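Leucine-rich repeat protein (Bacteroides thetaiotaomicron, PDB 4ECN) is of unknown function but, as an extracellular leucine-rich repeat protein, probably binds other proteins through its repeat surface. Local coordinates at residues Y454-P459 against D495-N500; P502-L507 against R526-A531; S519-C524 against I552-Y557; L600-N605 against L624-N629. All blocks are in the same frame, centred on the assembly; numbering follows the deposited sequence.

Contact 1 of 4, residues Y454-P459 against D495-N500; sequences YFANSP and DVELYN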
loop_
_atom_site.group_PDB
_atom_site.type_symbol
_atom_site.label_atom_id
_atom_site.label_comp_id
_atom_site.label_asym_id
_atom_site.label_seq_id
_atom_site.Cartn_x
_atom_site.Cartn_y
_atom_site.Cartn_z
ATOM N N TYR A 454 8.399 -4.435 6.109
ATOM C CA TYR A 454 7.385 -3.386 6.074
ATOM C C TYR A 454 6.347 -3.584 7.181
ATOM O O TYR A 454 5.757 -4.659 7.320
ATOM C CB TYR A 454 6.675 -3.347 4.699
ATOM C CG TYR A 454 7.290 -2.477 3.613
ATOM C CD1 TYR A 454 8.597 -2.679 3.187
ATOM C CD2 TYR A 454 6.512 -1.581 2.889
ATOM C CE1 TYR A 454 9.151 -1.920 2.154
ATOM C CE2 TYR A 454 7.055 -0.819 1.851
ATOM C CZ TYR A 454 8.369 -1.010 1.470
ATOM O OH TYR A 454 8.923 -0.248 0.463
ATOM N N PHE A 455 6.184 -2.535 8.003
ATOM C CA PHE A 455 5.190 -2.367 9.064
ATOM C C PHE A 455 4.421 -1.143 8.786
ATOM O O PHE A 455 5.036 -0.100 8.562
ATOM C CB PHE A 455 5.821 -2.255 10.447
ATOM C CG PHE A 455 6.806 -3.300 10.875
ATOM C CD1 PHE A 455 6.382 -4.439 11.549
ATOM C CD2 PHE A 455 8.170 -3.087 10.727
ATOM C CE1 PHE A 455 7.301 -5.380 12.003
ATOM C CE2 PHE A 455 9.088 -4.019 11.189
ATOM C CZ PHE A 455 8.648 -5.167 11.815
ATOM N N ALA A 456 3.099 -1.209 8.793
ATOM C CA ALA A 456 2.322 0.004 8.574
ATOM C C ALA A 456 0.903 -0.166 9.055
ATOM O O ALA A 456 0.387 -1.284 9.093
ATOM C CB ALA A 456 2.332 0.403 7.104
ATOM N N ASN A 457 0.293 0.965 9.452
ATOM C CA ASN A 457 -1.092 1.140 9.890
ATOM C C ASN A 457 -1.479 0.136 10.958
ATOM O O ASN A 457 -2.553 -0.474 10.875
ATOM C CB ASN A 457 -2.018 1.017 8.703
ATOM C CG ASN A 457 -1.497 1.675 7.462
ATOM O OD1 ASN A 457 -1.376 2.898 7.386
ATOM N ND2 ASN A 457 -1.158 0.863 6.476
ATOM N N SER A 458 -0.581 -0.024 11.963
ATOM C CA SER A 458 -0.716 -0.928 13.111
ATOM C C SER A 458 -0.862 -0.153 14.429
ATOM O O SER A 458 -0.297 0.946 14.580
ATOM C CB SER A 458 0.486 -1.864 13.201
ATOM O OG SER A 458 0.462 -2.849 12.177
ATOM N N PRO A 459 -1.588 -0.723 15.423
ATOM C CA PRO A 459 -1.769 0.002 16.689
ATOM C C PRO A 459 -0.728 -0.337 17.767
ATOM O O PRO A 459 -0.942 0.052 18.905
ATOM C CB PRO A 459 -3.150 -0.468 17.135
ATOM C CG PRO A 459 -3.234 -1.885 16.651
ATOM C CD PRO A 459 -2.365 -1.985 15.415
ATOM N N ASP A 495 16.033 -2.182 3.684
ATOM C CA ASP A 495 14.800 -1.400 3.636
ATOM C C ASP A 495 13.883 -1.730 4.777
ATOM O O ASP A 495 13.614 -2.902 5.016
ATOM C CB ASP A 495 14.070 -1.639 2.314
ATOM C CG ASP A 495 14.737 -0.996 1.115
ATOM O OD1 ASP A 495 15.922 -1.315 0.849
ATOM O OD2 ASP A 495 14.059 -0.219 0.413
ATOM N N VAL A 496 13.400 -0.679 5.488
ATOM C CA VAL A 496 12.454 -0.764 6.619
ATOM C C VAL A 496 11.412 0.312 6.459
ATOM O O VAL A 496 11.758 1.440 6.102
ATOM C CB VAL A 496 13.109 -0.669 8.026
ATOM C CG1 VAL A 496 12.062 -0.766 9.135
ATOM C CG2 VAL A 496 14.188 -1.730 8.220
ATOM N N GLU A 497 10.139 -0.043 6.717
ATOM C CA GLU A 497 9.005 0.870 6.732
ATOM C C GLU A 497 8.235 0.697 8.032
ATOM O O GLU A 497 7.866 -0.418 8.405
ATOM C CB GLU A 497 8.080 0.677 5.523
ATOM C CG GLU A 497 6.843 1.575 5.521
ATOM C CD GLU A 497 6.097 1.632 4.201
ATOM O OE1 GLU A 497 6.666 2.157 3.212
ATOM O OE2 GLU A 497 4.922 1.200 4.168
ATOM N N LEU A 498 8.031 1.828 8.721
ATOM C CA LEU A 498 7.256 2.015 9.936
ATOM C C LEU A 498 6.322 3.179 9.690
ATOM O O LEU A 498 6.501 4.255 10.232
ATOM C CB LEU A 498 8.174 2.230 11.144
ATOM C CG LEU A 498 8.581 0.999 11.921
ATOM C CD1 LEU A 498 9.681 1.331 12.866
ATOM C CD2 LEU A 498 7.423 0.422 12.696
ATOM N N TYR A 499 5.364 2.973 8.799
ATOM C CA TYR A 499 4.424 3.983 8.320
ATOM C C TYR A 499 3.147 3.998 9.134
ATOM O O TYR A 499 2.577 2.949 9.423
ATOM C CB TYR A 499 4.091 3.696 6.839
ATOM C CG TYR A 499 3.134 4.682 6.207
ATOM C CD1 TYR A 499 3.569 5.937 5.797
ATOM C CD2 TYR A 499 1.796 4.357 6.005
ATOM C CE1 TYR A 499 2.685 6.866 5.261
ATOM C CE2 TYR A 499 0.912 5.266 5.429
ATOM C CZ TYR A 499 1.363 6.519 5.047
ATOM O OH TYR A 499 0.505 7.450 4.496
ATOM N N ASN A 500 2.683 5.195 9.467
ATOM C CA ASN A 500 1.408 5.448 10.121
ATOM C C ASN A 500 1.079 4.447 11.260
ATOM O O ASN A 500 0.104 3.706 11.145
ATOM C CB ASN A 500 0.290 5.402 9.052
ATOM C CG ASN A 500 -1.093 5.795 9.511
ATOM O OD1 ASN A 500 -1.284 6.692 10.353
ATOM N ND2 ASN A 500 -2.081 5.109 8.963
#
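Glu-497 lays its side chain over the ring of Tyr-454: CB sits 3.9 Å from the ring centroid, over one face, a CH-pi contact, and the carboxylate crosses the ring with the planes 45° apart. With CG anti to the backbone N (chi1 178°), the extended chain lays the carboxylate alongside the CD2-CE2 side of the ring, where OE1 is also hydrogen-bonded to His-357. With an alanine here, His-357 would probably lose this acceptor and the CD2-CE2 side of the ring the carboxylate packed against it, while CB would stay over the face. Asn-500 ND2 gives a nearly straight bond to Asn-457 OD1, 2.8 Å away, meeting a lone pair in the carbonyl plane although the amides are turned 69° apart. Behind these, parallel backbones set the register: Phe-455 N bonds to Glu-497 O (2.7 Å), Tyr-499 N to Phe-455 O and Asn-457 N to Tyr-499 O. On the reverse face Phe-455 CB packs on Leu-498 CD2 at 3.8 Å. This is the parallel strand pairing of a leucine-rich repeat sheet. Strand 495-499 is followed by strand 519-521, and helix 475-480 lies in the beta-alpha-beta connection between strands 452-456 and 495-499.

Contact 2 of 4, residues P502-L507 against R526-A531; sequences PNMTQL and RGISAA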
loop_
_atom_site.group_PDB
_atom_site.type_symbol
_atom_site.label_atom_id
_atom_site.label_comp_id
_atom_site.label_asym_id
_atom_site.label_seq_id
_atom_site.Cartn_x
_atom_site.Cartn_y
_atom_site.Cartn_z
ATOM N N PRO A 502 0.035 4.878 14.864
ATOM C CA PRO A 502 -0.460 5.954 15.729
ATOM C C PRO A 502 0.005 5.956 17.176
ATOM O O PRO A 502 0.168 7.048 17.730
ATOM C CB PRO A 502 -1.970 5.720 15.752
ATOM C CG PRO A 502 -2.282 4.976 14.579
ATOM C CD PRO A 502 -1.083 4.190 14.183
ATOM N N ASN A 503 0.146 4.772 17.804
ATOM C CA ASN A 503 0.414 4.664 19.240
ATOM C C ASN A 503 1.897 4.528 19.550
ATOM O O ASN A 503 2.280 4.289 20.705
ATOM C CB ASN A 503 -0.361 3.461 19.790
ATOM C CG ASN A 503 -1.832 3.541 19.439
ATOM O OD1 ASN A 503 -2.400 4.634 19.283
ATOM N ND2 ASN A 503 -2.460 2.395 19.201
HETATM N N MSE A 504 2.727 4.738 18.534
HETATM C CA MSE A 504 4.174 4.657 18.640
HETATM C C MSE A 504 4.686 6.024 19.086
HETATM O O MSE A 504 4.550 7.008 18.339
HETATM C CB MSE A 504 4.734 4.211 17.296
HETATM C CG MSE A 504 5.927 3.313 17.423
HETATM SE SE MSE A 504 6.531 2.726 15.694
HETATM C CE MSE A 504 6.880 4.477 14.815
ATOM N N THR A 505 5.210 6.096 20.336
ATOM C CA THR A 505 5.625 7.365 20.957
ATOM C C THR A 505 7.080 7.726 20.659
ATOM O O THR A 505 7.457 8.888 20.853
ATOM C CB THR A 505 5.401 7.343 22.463
ATOM O OG1 THR A 505 6.083 6.232 23.060
ATOM C CG2 THR A 505 3.919 7.347 22.814
ATOM N N GLN A 506 7.873 6.762 20.164
ATOM C CA GLN A 506 9.257 6.951 19.708
ATOM C C GLN A 506 9.614 5.839 18.709
ATOM O O GLN A 506 8.861 4.871 18.567
ATOM C CB GLN A 506 10.268 7.012 20.869
ATOM C CG GLN A 506 10.449 5.750 21.669
ATOM C CD GLN A 506 10.936 6.111 23.042
ATOM O OE1 GLN A 506 10.228 6.743 23.853
ATOM N NE2 GLN A 506 12.162 5.728 23.330
ATOM N N LEU A 507 10.745 5.979 18.013
ATOM C CA LEU A 507 11.148 4.943 17.080
ATOM C C LEU A 507 11.668 3.760 17.881
ATOM O O LEU A 507 12.335 3.971 18.906
ATOM C CB LEU A 507 12.196 5.439 16.061
ATOM C CG LEU A 507 11.876 6.677 15.232
ATOM C CD1 LEU A 507 13.072 7.073 14.428
ATOM C CD2 LEU A 507 10.677 6.455 14.316
ATOM N N ARG A 526 2.573 10.630 14.072
ATOM C CA ARG A 526 2.211 11.807 14.852
ATOM C C ARG A 526 2.032 11.452 16.351
ATOM O O ARG A 526 1.698 12.334 17.161
ATOM C CB ARG A 526 0.962 12.449 14.252
ATOM C CG ARG A 526 1.364 13.308 13.083
ATOM C CD ARG A 526 0.242 13.727 12.187
ATOM N NE ARG A 526 0.693 14.847 11.357
ATOM C CZ ARG A 526 -0.083 15.514 10.515
ATOM N NH1 ARG A 526 -1.352 15.160 10.349
ATOM N NH2 ARG A 526 0.404 16.540 9.826
ATOM N N GLY A 527 2.349 10.195 16.699
ATOM C CA GLY A 527 2.377 9.708 18.071
ATOM C C GLY A 527 3.661 10.172 18.741
ATOM O O GLY A 527 3.710 10.330 19.963
ATOM N N ILE A 528 4.713 10.406 17.920
ATOM C CA ILE A 528 6.026 10.921 18.321
ATOM C C ILE A 528 5.903 12.458 18.417
ATOM O O ILE A 528 5.346 13.091 17.522
ATOM C CB ILE A 528 7.127 10.451 17.315
ATOM C CG1 ILE A 528 7.069 8.932 17.042
ATOM C CG2 ILE A 528 8.511 10.857 17.779
ATOM C CD1 ILE A 528 7.928 8.436 15.884
ATOM N N SER A 529 6.381 13.049 19.511
ATOM C CA SER A 529 6.291 14.497 19.718
ATOM C C SER A 529 7.372 15.196 18.937
ATOM O O SER A 529 8.285 14.513 18.463
ATOM C CB SER A 529 6.421 14.822 21.199
ATOM O OG SER A 529 7.757 14.598 21.611
ATOM N N ALA A 530 7.311 16.543 18.828
ATOM C CA ALA A 530 8.345 17.330 18.154
ATOM C C ALA A 530 9.705 17.136 18.842
ATOM O O ALA A 530 10.738 16.969 18.183
ATOM C CB ALA A 530 7.959 18.794 18.155
ATOM N N ALA A 531 9.692 17.110 20.177
ATOM C CA ALA A 531 10.906 16.910 20.950
ATOM C C ALA A 531 11.447 15.503 20.726
ATOM O O ALA A 531 12.652 15.340 20.485
ATOM C CB ALA A 531 10.630 17.151 22.432
#
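Ile-528 and Leu-507 make the closest apolar touch, CD1 of Ile-528 lying 3.7 Å from CD2 of Leu-507 with the two side chains crossing at about a right angle. The methyl end of selenomethionine Met-504 is a looser neighbour of that CD1. With CG1 of Ile-528 anti to its carbonyl carbon (chi1 -50°), that branch runs along the backbone of the 502-507 loop, CG1 being 3.4 Å from Met-504 O. A glycine in place of Ile-528 would probably open a gap beside Leu-507 and Met-504. Polar contact across the segments is limited to CA-H...O approaches: Gly-527 CA faces Pro-502 O at 3.5 Å, and Ile-528 CA faces Thr-505 O with 156° at the hydrogen. Gly-527 can come this near because it has no side chain; a CB would run into the carbonyl oxygens of Pro-502 and Met-504. The loop after strand 495-499 thus lies against the turn from strand 519-521 into helix 530-542, N-capped by Ser-529, at the border of a leucine-rich repeat sheet. No conventional hydrogen bond joins the segments; the backbone fit and Ile-528 packed with Leu-507 and Met-504 hold them, and Asp-536 of the helix ties Leu-507 N.

Contact 3 of 4, residues S519-C524 against I552-Y557; sequences SLNIAC and IFYMGY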
loop_
_atom_site.group_PDB
_atom_site.type_symbol
_atom_site.label_atom_id
_atom_site.label_comp_id
_atom_site.label_asym_id
_atom_site.label_seq_id
_atom_site.Cartn_x
_atom_site.Cartn_y
_atom_site.Cartn_z
ATOM N N SER A 519 17.282 2.518 3.419
ATOM C CA SER A 519 16.000 3.165 3.167
ATOM C C SER A 519 15.095 3.008 4.380
ATOM O O SER A 519 14.853 1.882 4.827
ATOM C CB SER A 519 15.354 2.563 1.926
ATOM O OG SER A 519 13.998 2.957 1.783
ATOM N N LEU A 520 14.583 4.136 4.902
ATOM C CA LEU A 520 13.707 4.178 6.068
ATOM C C LEU A 520 12.549 5.140 5.831
ATOM O O LEU A 520 12.759 6.269 5.367
ATOM C CB LEU A 520 14.519 4.600 7.310
ATOM C CG LEU A 520 13.798 4.671 8.652
ATOM C CD1 LEU A 520 13.454 3.304 9.158
ATOM C CD2 LEU A 520 14.630 5.395 9.672
ATOM N N ASN A 521 11.323 4.682 6.147
ATOM C CA ASN A 521 10.078 5.441 6.026
ATOM C C ASN A 521 9.396 5.453 7.359
ATOM O O ASN A 521 8.959 4.385 7.816
ATOM C CB ASN A 521 9.175 4.831 4.957
ATOM C CG ASN A 521 7.982 5.669 4.582
ATOM O OD1 ASN A 521 7.267 6.220 5.421
ATOM N ND2 ASN A 521 7.701 5.734 3.294
ATOM N N ILE A 522 9.309 6.641 8.002
ATOM C CA ILE A 522 8.677 6.760 9.318
ATOM C C ILE A 522 7.558 7.823 9.259
ATOM O O ILE A 522 7.180 8.374 10.281
ATOM C CB ILE A 522 9.716 7.049 10.445
ATOM C CG1 ILE A 522 10.557 8.323 10.145
ATOM C CG2 ILE A 522 10.607 5.803 10.670
ATOM C CD1 ILE A 522 11.259 8.933 11.332
ATOM N N ALA A 523 6.972 8.030 8.093
ATOM C CA ALA A 523 5.908 9.012 7.912
ATOM C C ALA A 523 4.609 8.634 8.646
ATOM O O ALA A 523 4.293 7.449 8.774
ATOM C CB ALA A 523 5.615 9.175 6.427
ATOM N N CYS A 524 3.853 9.671 9.097
ATOM C CA CYS A 524 2.535 9.641 9.766
ATOM C C CYS A 524 2.625 9.011 11.169
ATOM O O CYS A 524 1.697 8.324 11.625
ATOM C CB CYS A 524 1.496 8.918 8.913
ATOM S SG CYS A 524 1.264 9.627 7.263
ATOM N N ILE A 552 17.891 6.922 1.893
ATOM C CA ILE A 552 16.516 7.407 1.721
ATOM C C ILE A 552 15.880 7.587 3.077
ATOM O O ILE A 552 15.816 6.647 3.870
ATOM C CB ILE A 552 15.696 6.431 0.835
ATOM C CG1 ILE A 552 16.320 6.309 -0.580
ATOM C CG2 ILE A 552 14.217 6.817 0.777
ATOM C CD1 ILE A 552 16.009 5.071 -1.259
ATOM N N PHE A 553 15.379 8.786 3.337
ATOM C CA PHE A 553 14.697 9.036 4.583
ATOM C C PHE A 553 13.355 9.774 4.308
ATOM O O PHE A 553 13.342 10.919 3.864
ATOM C CB PHE A 553 15.615 9.809 5.533
ATOM C CG PHE A 553 15.113 9.972 6.947
ATOM C CD1 PHE A 553 14.463 8.928 7.597
ATOM C CD2 PHE A 553 15.375 11.131 7.663
ATOM C CE1 PHE A 553 14.005 9.078 8.902
ATOM C CE2 PHE A 553 14.930 11.279 8.977
ATOM C CZ PHE A 553 14.250 10.251 9.591
ATOM N N TYR A 554 12.234 9.058 4.509
ATOM C CA TYR A 554 10.871 9.574 4.439
ATOM C C TYR A 554 10.367 9.823 5.833
ATOM O O TYR A 554 10.219 8.867 6.590
ATOM C CB TYR A 554 9.924 8.595 3.725
ATOM C CG TYR A 554 10.148 8.351 2.253
ATOM C CD1 TYR A 554 9.729 9.282 1.301
ATOM C CD2 TYR A 554 10.609 7.118 1.795
ATOM C CE1 TYR A 554 9.836 9.022 -0.066
ATOM C CE2 TYR A 554 10.717 6.848 0.428
ATOM C CZ TYR A 554 10.344 7.811 -0.498
ATOM O OH TYR A 554 10.442 7.563 -1.840
HETATM N N MSE A 555 10.125 11.072 6.210
HETATM C CA MSE A 555 9.598 11.370 7.545
HETATM C C MSE A 555 8.511 12.478 7.467
HETATM O O MSE A 555 8.356 13.284 8.381
HETATM C CB MSE A 555 10.710 11.746 8.528
HETATM C CG MSE A 555 11.639 12.824 8.015
HETATM SE SE MSE A 555 12.427 13.758 9.496
HETATM C CE MSE A 555 10.870 14.801 10.062
ATOM N N GLY A 556 7.721 12.445 6.405
ATOM C CA GLY A 556 6.632 13.389 6.211
ATOM C C GLY A 556 5.446 13.132 7.115
ATOM O O GLY A 556 5.351 12.066 7.713
ATOM N N TYR A 557 4.538 14.116 7.227
ATOM C CA TYR A 557 3.296 14.067 8.010
ATOM C C TYR A 557 3.559 13.727 9.460
ATOM O O TYR A 557 2.811 12.961 10.060
ATOM C CB TYR A 557 2.314 13.063 7.414
ATOM C CG TYR A 557 1.882 13.409 6.010
ATOM C CD1 TYR A 557 0.767 14.210 5.783
ATOM C CD2 TYR A 557 2.583 12.930 4.904
ATOM C CE1 TYR A 557 0.361 14.531 4.493
ATOM C CE2 TYR A 557 2.190 13.255 3.608
ATOM C CZ TYR A 557 1.076 14.054 3.409
ATOM O OH TYR A 557 0.640 14.346 2.147
#
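The ring of Phe-553 carries CG of selenomethionine Met-555 over one face, while Leu-520 and Ile-522 approach it obliquely: CD2 of Leu-520 reaches Phe-553 CE1 at 3.8 Å and CD1 of Ile-522 reaches the same carbon at 3.7 Å. Ile-522 can do so because its CG1 is placed between the backbone N and the carbonyl carbon (chi1 56°). On the opposite side of the sheet the amide of Asn-521 leans on Tyr-554, ND2 lying 3.6 Å from CD2 of Tyr-554 with amide and ring planes 33° apart. The Tyr-554 hydroxyl bonds to Arg-384 O. At the far end Cys-524 SG sits 3.6 Å from Tyr-557 CB and meets the ring obliquely, a sulfur-aromatic contact; the ring of His-582 also stacks on Tyr-557. Among the parallel backbone bonds Ile-522 N reaches Tyr-554 O at 2.8 Å, and Cys-524 N to Gly-556 O carries the pairing past the strands. Asn-521 OD1 accepts from the backbone N two residues on, Ala-523, an Asx turn. Helix 530-542 joins the strands in a beta-alpha-beta unit, and the chemistry divides by face: an oily side beneath that helix, and one where amide, hydroxyl and aromatic groups mix.

Contact 4 of 4, residues L600-N605 against L624-N629; sequences LKLDYN and LGFSHN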
loop_
_atom_site.group_PDB
_atom_site.type_symbol
_atom_site.label_atom_id
_atom_site.label_comp_id
_atom_site.label_asym_id
_atom_site.label_seq_id
_atom_site.Cartn_x
_atom_site.Cartn_y
_atom_site.Cartn_z
ATOM N N LEU A 600 14.602 16.233 -2.606
ATOM C CA LEU A 600 14.406 17.030 -1.403
ATOM C C LEU A 600 13.016 17.600 -1.466
ATOM O O LEU A 600 12.674 18.271 -2.439
ATOM C CB LEU A 600 15.492 18.117 -1.261
ATOM C CG LEU A 600 15.375 19.089 -0.102
ATOM C CD1 LEU A 600 15.517 18.388 1.241
ATOM C CD2 LEU A 600 16.364 20.228 -0.259
ATOM N N LYS A 601 12.185 17.242 -0.477
ATOM C CA LYS A 601 10.796 17.671 -0.358
ATOM C C LYS A 601 10.589 18.291 1.022
ATOM O O LYS A 601 10.521 17.577 2.023
ATOM C CB LYS A 601 9.831 16.490 -0.603
ATOM C CG LYS A 601 9.901 15.817 -1.983
ATOM C CD LYS A 601 9.378 16.689 -3.142
ATOM C CE LYS A 601 9.463 15.912 -4.431
ATOM N NZ LYS A 601 8.813 16.625 -5.556
ATOM N N LEU A 602 10.571 19.634 1.081
ATOM C CA LEU A 602 10.406 20.356 2.344
ATOM C C LEU A 602 9.056 21.083 2.393
ATOM O O LEU A 602 8.824 21.870 3.307
ATOM C CB LEU A 602 11.565 21.359 2.533
ATOM C CG LEU A 602 12.983 20.776 2.745
ATOM C CD1 LEU A 602 14.033 21.834 2.563
ATOM C CD2 LEU A 602 13.138 20.108 4.108
ATOM N N ASP A 603 8.135 20.751 1.456
ATOM C CA ASP A 603 6.818 21.382 1.331
ATOM C C ASP A 603 5.973 21.282 2.596
ATOM O O ASP A 603 6.127 20.352 3.380
ATOM C CB ASP A 603 6.033 20.762 0.185
ATOM C CG ASP A 603 6.840 20.585 -1.078
ATOM O OD1 ASP A 603 7.566 19.573 -1.174
ATOM O OD2 ASP A 603 6.727 21.445 -1.981
ATOM N N TYR A 604 5.075 22.254 2.781
ATOM C CA TYR A 604 4.133 22.355 3.897
ATOM C C TYR A 604 4.833 22.295 5.248
ATOM O O TYR A 604 4.738 21.300 5.961
ATOM C CB TYR A 604 3.048 21.275 3.826
ATOM C CG TYR A 604 2.097 21.451 2.661
ATOM C CD1 TYR A 604 2.365 20.876 1.418
ATOM C CD2 TYR A 604 0.932 22.197 2.795
ATOM C CE1 TYR A 604 1.494 21.038 0.340
ATOM C CE2 TYR A 604 0.056 22.372 1.722
ATOM C CZ TYR A 604 0.338 21.787 0.496
ATOM O OH TYR A 604 -0.535 21.937 -0.558
ATOM N N ASN A 605 5.509 23.395 5.610
ATOM C CA ASN A 605 6.165 23.614 6.906
ATOM C C ASN A 605 6.092 25.125 7.239
ATOM O O ASN A 605 5.189 25.810 6.753
ATOM C CB ASN A 605 7.601 23.085 6.897
ATOM C CG ASN A 605 7.724 21.587 6.964
ATOM O OD1 ASN A 605 7.519 20.973 8.007
ATOM N ND2 ASN A 605 8.207 20.980 5.901
ATOM N N LEU A 624 12.425 19.513 -7.014
ATOM C CA LEU A 624 12.608 19.830 -5.598
ATOM C C LEU A 624 11.408 20.611 -5.066
ATOM O O LEU A 624 10.852 21.437 -5.792
ATOM C CB LEU A 624 13.884 20.641 -5.442
ATOM C CG LEU A 624 15.163 20.050 -6.015
ATOM C CD1 LEU A 624 16.278 21.029 -5.871
ATOM C CD2 LEU A 624 15.556 18.760 -5.311
ATOM N N GLY A 625 11.001 20.340 -3.828
ATOM C CA GLY A 625 9.842 21.000 -3.241
ATOM C C GLY A 625 10.150 21.837 -2.025
ATOM O O GLY A 625 10.703 21.330 -1.037
ATOM N N PHE A 626 9.808 23.140 -2.107
ATOM C CA PHE A 626 9.966 24.109 -1.017
ATOM C C PHE A 626 8.683 24.916 -0.868
ATOM O O PHE A 626 8.689 25.982 -0.242
ATOM C CB PHE A 626 11.162 25.053 -1.255
ATOM C CG PHE A 626 12.446 24.421 -1.737
ATOM C CD1 PHE A 626 12.695 24.267 -3.099
ATOM C CD2 PHE A 626 13.416 24.003 -0.835
ATOM C CE1 PHE A 626 13.876 23.697 -3.542
ATOM C CE2 PHE A 626 14.604 23.435 -1.279
ATOM C CZ PHE A 626 14.824 23.281 -2.629
ATOM N N SER A 627 7.587 24.435 -1.472
ATOM C CA SER A 627 6.319 25.137 -1.460
ATOM C C SER A 627 5.683 25.114 -0.095
ATOM O O SER A 627 6.022 24.272 0.730
ATOM C CB SER A 627 5.356 24.524 -2.469
ATOM O OG SER A 627 4.840 23.304 -1.966
ATOM N N HIS A 628 4.704 26.003 0.114
ATOM C CA HIS A 628 3.887 26.112 1.314
ATOM C C HIS A 628 4.761 26.240 2.559
ATOM O O HIS A 628 4.718 25.396 3.457
ATOM C CB HIS A 628 2.913 24.938 1.434
ATOM C CG HIS A 628 1.844 24.972 0.382
ATOM N ND1 HIS A 628 2.025 24.368 -0.861
ATOM C CD2 HIS A 628 0.627 25.561 0.407
ATOM C CE1 HIS A 628 0.905 24.591 -1.536
ATOM N NE2 HIS A 628 0.030 25.292 -0.814
ATOM N N ASN A 629 5.542 27.332 2.597
ATOM C CA ASN A 629 6.384 27.706 3.730
ATOM C C ASN A 629 6.242 29.214 3.967
ATOM O O ASN A 629 5.216 29.791 3.593
ATOM C CB ASN A 629 7.836 27.291 3.529
ATOM C CG ASN A 629 8.070 25.851 3.793
ATOM O OD1 ASN A 629 8.272 25.450 4.920
ATOM N ND2 ASN A 629 8.082 25.047 2.759
#
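Leu-600 opens the contact: its O takes the N-H of Gly-625 at 3.0 Å, and its CD2 touches CE2 of Phe-626, the side chains crossing at about a right angle. Leu-602 N bonds to Gly-625 O (2.7 Å), and its CD1 extends the apolar bed of Phe-626. Leu-602 O receives Asn-605 ND2 from above its carbonyl plane, with a weak bond from Asn-629 ND2. Asp-603 OD2 is gripped twice by Ser-627, whose OG comes 2.6 Å away on the anti lone pair and whose N approaches from above the carboxylate plane. OD1 lies against Gly-625 CA, where a side chain would clash. Tyr-604 N bonds to Ser-627 O, and its ring lies on that of His-628 in an offset stack, centroids 3.9 Å apart and planes 8° from parallel. Both set CG anti to the carbonyl carbon (chi1 -68° and -69°), laying the rings alongside. Asn-605 N bonds to His-628 O, and Asn-629 OD1 accepts from Ile-607 N. His-582 stacks on Tyr-604, and Tyr-653 on His-628, consistent with a stack continuing along neighbouring strand turns. The leucines and Phe-626 thus pack the interior, Asn-605 and Ser-627 satisfy buried oxygens, and the rings stack on the outer side.

Overall arrangement
Contacts 1 and 3 lie in the same curved sheet, strands 495-499 and 519-521 being neighbours in it; contact 4 joins strand 596-601, near the end of that sheet, to strand 623-625, the first of the next one. All three are buried. Contact 2 is the partly exposed one: it joins the loops that follow strands 495-499 and 519-521, alternates along the chain with contact 3, and touches contacts 1 and 3. The sheet pairs rest on parallel backbone hydrogen bonds; contact 2 has none and relies on apolar touches and CA-H...O approaches. Polar side chains differ: an amide pair closes contact 1, an Asx turn and sulfur mark contact 3, and a carboxylate and stacked rings mark contact 4.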